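Local coordinates for protein serpin 2 (Anopheles gambiae, PDB 3PZF) that inhibits serine proteases of the clip-domain cascade and so restrains phenoloxidase activation and melanization in the mosquito hemolymph, at residues 27-32 with 41-46; 104-109 with 385-390. One frame throughout, in Å; residues are numbered along the deposited sequence.

Contact 1 of 2, residues 27-32 with 41-46; sequences LMFVKE and VVLSPF
The first helix of the serpin fold, 24-35 (helix A), meets the segment where strand 6 of sheet B turns into helix 45-58 (helix B), with F29 and V30 touching L43 and P45. No hydrogen bond crosses between 27-32 and 41-46; the join is wholly apolar, and all four residues are buried. The closest meeting is V30 CG2 on P45 CG, at 3.6 Å. The same methyl also faces L43, with V30 CG2 4.2 Å from L43 CD2 and 4.4 Å from L43 CD1. L43 and P45 stand next to each other, L43 CD1 being 4.3 Å from P45 CG, and V30 drops one branch into the groove between them. V30 CG1 takes the position anti to its backbone N (chi1 157°), which turns CG2 outward from the helix to the proline ring. F29 works beside it with the rim of its ring: L43 CD1 lies near the ring plane, 3.8 Å from F29 CD2 and 3.9 Å from F29 CE2, so the leucine methyl lies against the CD2-CE2 edge and not over a face. The F29 ring swings anti to the main-chain N (chi1 -170°), bringing that edge over the strand. S44, between the two apolar partners, points away from 27-32. It is the N-cap of helix 45-58: its OG caps a backbone N just beyond F46 and is also hydrogen-bonded to S47 OG. This helix start belongs to the region known in serpins as the shutter, beneath sheet A. Around the contact, P299 and L300 of helix 297-302 pack on F29, F34 of helix 24-35 itself touches L43, and Q335 of strand 332-341 lies against L43 from the sheet A side.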
loop_
_atom_site.group_PDB
_atom_site.type_symbol
_atom_site.label_atom_id
_atom_site.label_comp_id
_atom_site.label_asym_id
_atom_site.label_seq_id
_atom_site.Cartn_x
_atom_site.Cartn_y
_atom_site.Cartn_z
ATOM N N LEU A 27 -4.663 8.678 -2.866
ATOM C CA LEU A 27 -3.831 9.846 -2.629
ATOM C C LEU A 27 -4.253 10.613 -1.379
ATOM O O LEU A 27 -3.403 11.040 -0.616
ATOM C CB LEU A 27 -3.830 10.757 -3.856
ATOM C CG LEU A 27 -3.204 10.087 -5.084
ATOM C CD1 LEU A 27 -3.249 10.963 -6.334
ATOM C CD2 LEU A 27 -1.761 9.707 -4.760
ATOM N N MET A 28 -5.556 10.777 -1.172
ATOM C CA MET A 28 -6.057 11.401 0.059
ATOM C C MET A 28 -5.584 10.657 1.313
ATOM O O MET A 28 -5.093 11.259 2.271
ATOM C CB MET A 28 -7.599 11.477 0.018
ATOM C CG MET A 28 -8.242 12.053 1.273
ATOM S SD MET A 28 -10.068 11.983 1.250
ATOM C CE MET A 28 -10.363 10.230 1.055
ATOM N N PHE A 29 -5.686 9.335 1.311
ATOM C CA PHE A 29 -5.358 8.568 2.501
ATOM C C PHE A 29 -3.831 8.529 2.729
ATOM O O PHE A 29 -3.351 8.585 3.854
ATOM C CB PHE A 29 -5.878 7.136 2.346
ATOM C CG PHE A 29 -5.805 6.325 3.600
ATOM C CD1 PHE A 29 -6.681 6.573 4.650
ATOM C CD2 PHE A 29 -4.877 5.295 3.725
ATOM C CE1 PHE A 29 -6.619 5.810 5.817
ATOM C CE2 PHE A 29 -4.820 4.522 4.876
ATOM C CZ PHE A 29 -5.690 4.786 5.922
ATOM N N VAL A 30 -3.087 8.393 1.651
ATOM C CA VAL A 30 -1.620 8.422 1.732
ATOM C C VAL A 30 -1.182 9.734 2.365
ATOM O O VAL A 30 -0.346 9.755 3.267
ATOM C CB VAL A 30 -0.989 8.262 0.348
ATOM C CG1 VAL A 30 0.425 8.851 0.331
ATOM C CG2 VAL A 30 -0.953 6.768 -0.036
ATOM N N LYS A 31 -1.769 10.836 1.925
ATOM C CA LYS A 31 -1.342 12.143 2.440
ATOM C C LYS A 31 -1.612 12.262 3.935
ATOM O O LYS A 31 -0.807 12.836 4.676
ATOM C CB LYS A 31 -2.055 13.279 1.716
ATOM C CG LYS A 31 -1.611 13.490 0.290
ATOM C CD LYS A 31 -1.979 14.897 -0.126
ATOM C CE LYS A 31 -2.609 14.959 -1.478
ATOM N NZ LYS A 31 -2.920 16.390 -1.795
ATOM N N GLU A 32 -2.737 11.709 4.380
ATOM C CA GLU A 32 -3.100 11.714 5.796
ATOM C C GLU A 32 -2.091 10.935 6.632
ATOM O O GLU A 32 -1.698 11.363 7.710
ATOM C CB GLU A 32 -4.500 11.107 5.981
ATOM C CG GLU A 32 -4.951 10.929 7.436
ATOM C CD GLU A 32 -5.115 12.251 8.184
ATOM O OE1 GLU A 32 -5.408 13.274 7.538
ATOM O OE2 GLU A 32 -4.938 12.266 9.421
ATOM N N VAL A 41 7.557 5.455 5.815
ATOM C CA VAL A 41 6.203 4.932 5.834
ATOM C C VAL A 41 6.065 4.040 4.621
ATOM O O VAL A 41 6.604 4.371 3.565
ATOM C CB VAL A 41 5.152 6.052 5.734
ATOM C CG1 VAL A 41 3.717 5.445 5.586
ATOM C CG2 VAL A 41 5.178 6.974 6.944
ATOM N N VAL A 42 5.335 2.924 4.740
ATOM C CA VAL A 42 4.909 2.193 3.536
ATOM C C VAL A 42 3.526 1.592 3.844
ATOM O O VAL A 42 3.271 1.095 4.952
ATOM C CB VAL A 42 5.941 1.105 3.123
ATOM C CG1 VAL A 42 6.074 0.037 4.199
ATOM C CG2 VAL A 42 5.590 0.470 1.783
ATOM N N LEU A 43 2.610 1.725 2.896
ATOM C CA LEU A 43 1.300 1.110 3.065
ATOM C C LEU A 43 0.754 0.659 1.701
ATOM O O LEU A 43 1.392 0.867 0.656
ATOM C CB LEU A 43 0.342 2.114 3.732
ATOM C CG LEU A 43 -0.022 3.305 2.834
ATOM C CD1 LEU A 43 -1.509 3.701 3.063
ATOM C CD2 LEU A 43 0.885 4.506 3.056
ATOM N N SER A 44 -0.410 0.024 1.705
ATOM C CA SER A 44 -1.019 -0.389 0.439
ATOM C C SER A 44 -2.385 0.281 0.305
ATOM O O SER A 44 -3.364 -0.192 0.870
ATOM C CB SER A 44 -1.159 -1.912 0.359
ATOM O OG SER A 44 -1.893 -2.272 -0.818
ATOM N N PRO A 45 -2.442 1.406 -0.432
ATOM C CA PRO A 45 -3.717 2.134 -0.493
ATOM C C PRO A 45 -4.776 1.296 -1.174
ATOM O O PRO A 45 -5.920 1.288 -0.728
ATOM C CB PRO A 45 -3.393 3.389 -1.324
ATOM C CG PRO A 45 -1.851 3.523 -1.240
ATOM C CD PRO A 45 -1.321 2.123 -1.088
ATOM N N PHE A 46 -4.410 0.576 -2.222
ATOM C CA PHE A 46 -5.413 -0.275 -2.883
ATOM C C PHE A 46 -5.996 -1.282 -1.857
ATOM O O PHE A 46 -7.207 -1.528 -1.827
ATOM C CB PHE A 46 -4.786 -1.027 -4.047
ATOM C CG PHE A 46 -5.678 -2.092 -4.610
ATOM C CD1 PHE A 46 -6.814 -1.734 -5.306
ATOM C CD2 PHE A 46 -5.388 -3.443 -4.437
ATOM C CE1 PHE A 46 -7.671 -2.711 -5.824
ATOM C CE2 PHE A 46 -6.238 -4.430 -4.980
ATOM C CZ PHE A 46 -7.378 -4.047 -5.655
#

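Contact 2 of 2, residues 104-109 with 385-390; sequences YDLNIA and TMLFAG
L387 and F388, consecutive residues of strand 386-392, both reach strand 105-115: L387 points at it, and F388, set to the side, brings the end of its ring to it. A classic beta bulge explains this: L387 and F388 both face I378 of the adjoining strand 374-380, and L387 has a helix-like backbone in the middle of extended chain. In serpin terms, strand 2 of sheet A here packs on strand 5 of sheet B. The two segments run nearly at right angles (88°) with axes 10.2 Å apart, a face-to-face layering of two sheets in which side chains alone bridge the gap. L106 makes two of the contacts with a single methyl. L106 CD1 lies 4.1 Å from L387 CD1 and 4.4 Å from F388 CE2, where it sits at the ring edge, near the plane, instead of over a face. Placing its CG anti to the main-chain N (chi1 -167°) carries L106 CD1 across to the bulge while CD2 turns to I108, and the two leucines pass each other at a slant. I108, two residues on and on the same face of the strand, reaches the other branch of the bulge leucine: I108 CD1 is 4.2 Å from L387 CD2. L387 therefore divides its two methyls between L106 and I108, which also touch each other, L106 CD2 being 3.9 Å from I108 CG1. I183 and F185 of strand 177-188 pack on the F388 ring, I183 also on I108, while A97 of helix 83-98 touches L387 and F46 of helix 45-58 covers it further. The Y104 ring meets L106 with its edge: L106 CB lies in the ring plane, 3.7 Å from Y104 CE1.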
loop_
_atom_site.group_PDB
_atom_site.type_symbol
_atom_site.label_atom_id
_atom_site.label_comp_id
_atom_site.label_asym_id
_atom_site.label_seq_id
_atom_site.Cartn_x
_atom_site.Cartn_y
_atom_site.Cartn_z
ATOM N N TYR A 104 7.507 -12.423 -10.549
ATOM C CA TYR A 104 7.437 -11.804 -9.234
ATOM C C TYR A 104 6.405 -12.533 -8.397
ATOM O O TYR A 104 5.658 -13.363 -8.900
ATOM C CB TYR A 104 7.087 -10.319 -9.365
ATOM C CG TYR A 104 5.669 -10.036 -9.829
ATOM C CD1 TYR A 104 4.630 -9.963 -8.909
ATOM C CD2 TYR A 104 5.373 -9.836 -11.185
ATOM C CE1 TYR A 104 3.341 -9.696 -9.311
ATOM C CE2 TYR A 104 4.079 -9.572 -11.600
ATOM C CZ TYR A 104 3.069 -9.504 -10.654
ATOM O OH TYR A 104 1.770 -9.245 -11.023
ATOM N N ASP A 105 6.387 -12.209 -7.118
ATOM C CA ASP A 105 5.488 -12.826 -6.165
ATOM C C ASP A 105 4.862 -11.682 -5.401
ATOM O O ASP A 105 5.544 -10.962 -4.677
ATOM C CB ASP A 105 6.296 -13.712 -5.235
ATOM C CG ASP A 105 5.447 -14.690 -4.486
ATOM O OD1 ASP A 105 4.202 -14.586 -4.563
ATOM O OD2 ASP A 105 6.029 -15.565 -3.819
ATOM N N LEU A 106 3.563 -11.488 -5.576
ATOM C CA LEU A 106 2.877 -10.468 -4.813
ATOM C C LEU A 106 1.670 -11.091 -4.132
ATOM O O LEU A 106 0.870 -11.763 -4.786
ATOM C CB LEU A 106 2.470 -9.322 -5.714
ATOM C CG LEU A 106 2.016 -8.077 -4.925
ATOM C CD1 LEU A 106 2.281 -6.813 -5.711
ATOM C CD2 LEU A 106 0.529 -8.185 -4.556
ATOM N N ASN A 107 1.531 -10.895 -2.825
ATOM C CA ASN A 107 0.360 -11.452 -2.129
ATOM C C ASN A 107 -0.302 -10.401 -1.253
ATOM O O ASN A 107 0.367 -9.736 -0.457
ATOM C CB ASN A 107 0.729 -12.690 -1.304
ATOM C CG ASN A 107 -0.496 -13.427 -0.777
ATOM O OD1 ASN A 107 -1.475 -13.622 -1.504
ATOM N ND2 ASN A 107 -0.455 -13.828 0.490
ATOM N N ILE A 108 -1.614 -10.236 -1.428
ATOM C CA ILE A 108 -2.417 -9.407 -0.542
ATOM C C ILE A 108 -3.283 -10.340 0.313
ATOM O O ILE A 108 -4.006 -11.193 -0.215
ATOM C CB ILE A 108 -3.305 -8.463 -1.359
ATOM C CG1 ILE A 108 -2.439 -7.457 -2.133
ATOM C CG2 ILE A 108 -4.309 -7.721 -0.473
ATOM C CD1 ILE A 108 -3.271 -6.770 -3.261
ATOM N N ALA A 109 -3.181 -10.221 1.630
ATOM C CA ALA A 109 -3.893 -11.140 2.518
ATOM C C ALA A 109 -4.750 -10.355 3.491
ATOM O O ALA A 109 -4.293 -9.374 4.089
ATOM C CB ALA A 109 -2.926 -12.040 3.257
ATOM N N THR A 385 -3.396 0.431 -10.612
ATOM C CA THR A 385 -3.579 0.140 -9.197
ATOM C C THR A 385 -2.384 0.601 -8.367
ATOM O O THR A 385 -1.244 0.268 -8.701
ATOM C CB THR A 385 -3.738 -1.378 -9.012
ATOM O OG1 THR A 385 -4.587 -1.899 -10.053
ATOM C CG2 THR A 385 -4.350 -1.713 -7.610
ATOM N N MET A 386 -2.647 1.344 -7.285
ATOM C CA MET A 386 -1.582 1.818 -6.398
ATOM C C MET A 386 -1.374 0.795 -5.272
ATOM O O MET A 386 -2.008 0.874 -4.218
ATOM C CB MET A 386 -1.927 3.200 -5.829
ATOM C CG MET A 386 -0.694 4.049 -5.400
ATOM S SD MET A 386 -1.176 5.579 -4.572
ATOM C CE MET A 386 0.389 6.469 -4.656
ATOM N N LEU A 387 -0.514 -0.190 -5.533
ATOM C CA LEU A 387 -0.364 -1.342 -4.660
ATOM C C LEU A 387 0.469 -1.041 -3.412
ATOM O O LEU A 387 0.186 -1.563 -2.333
ATOM C CB LEU A 387 0.252 -2.499 -5.444
ATOM C CG LEU A 387 -0.672 -2.998 -6.571
ATOM C CD1 LEU A 387 0.143 -3.870 -7.516
ATOM C CD2 LEU A 387 -1.823 -3.783 -5.906
ATOM N N PHE A 388 1.514 -0.227 -3.575
ATOM C CA PHE A 388 2.327 0.264 -2.431
ATOM C C PHE A 388 2.468 1.763 -2.557
ATOM O O PHE A 388 2.557 2.271 -3.684
ATOM C CB PHE A 388 3.753 -0.303 -2.444
ATOM C CG PHE A 388 3.853 -1.743 -2.019
ATOM C CD1 PHE A 388 4.341 -2.076 -0.747
ATOM C CD2 PHE A 388 3.519 -2.768 -2.904
ATOM C CE1 PHE A 388 4.470 -3.398 -0.372
ATOM C CE2 PHE A 388 3.643 -4.103 -2.518
ATOM C CZ PHE A 388 4.110 -4.414 -1.246
ATOM N N ALA A 389 2.517 2.467 -1.433
ATOM C CA ALA A 389 2.882 3.896 -1.430
ATOM C C ALA A 389 3.710 4.139 -0.185
ATOM O O ALA A 389 3.450 3.544 0.861
ATOM C CB ALA A 389 1.657 4.776 -1.394
ATOM N N GLY A 390 4.708 5.011 -0.255
ATOM C CA GLY A 390 5.502 5.217 0.957
ATOM C C GLY A 390 6.388 6.421 0.806
ATOM O O GLY A 390 6.405 7.089 -0.254
#

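Contact 1 closes first, a short local return of the chain in which strand 41-43 and the first turn of helix 45-58 fold back on helix 24-35 after an eight-residue link that includes the helix end. Contact 2 opens only after it and spans most of the chain, from strand 105-115 to the near-C-terminal strand 386-392. The two therefore lie in series, neither nested nor crossed. Their centres are 12 Å apart, yet they meet directly: strands 41-43 and 386-392 are antiparallel neighbours, with L43 N 2.9 Å from A389 O, and S44 OG lies 2.7 Å from L387 O, probably hydrogen-bonded. Together they tie helix 24-35 and strands 41-43 and 386-392 of sheet B to sheet A.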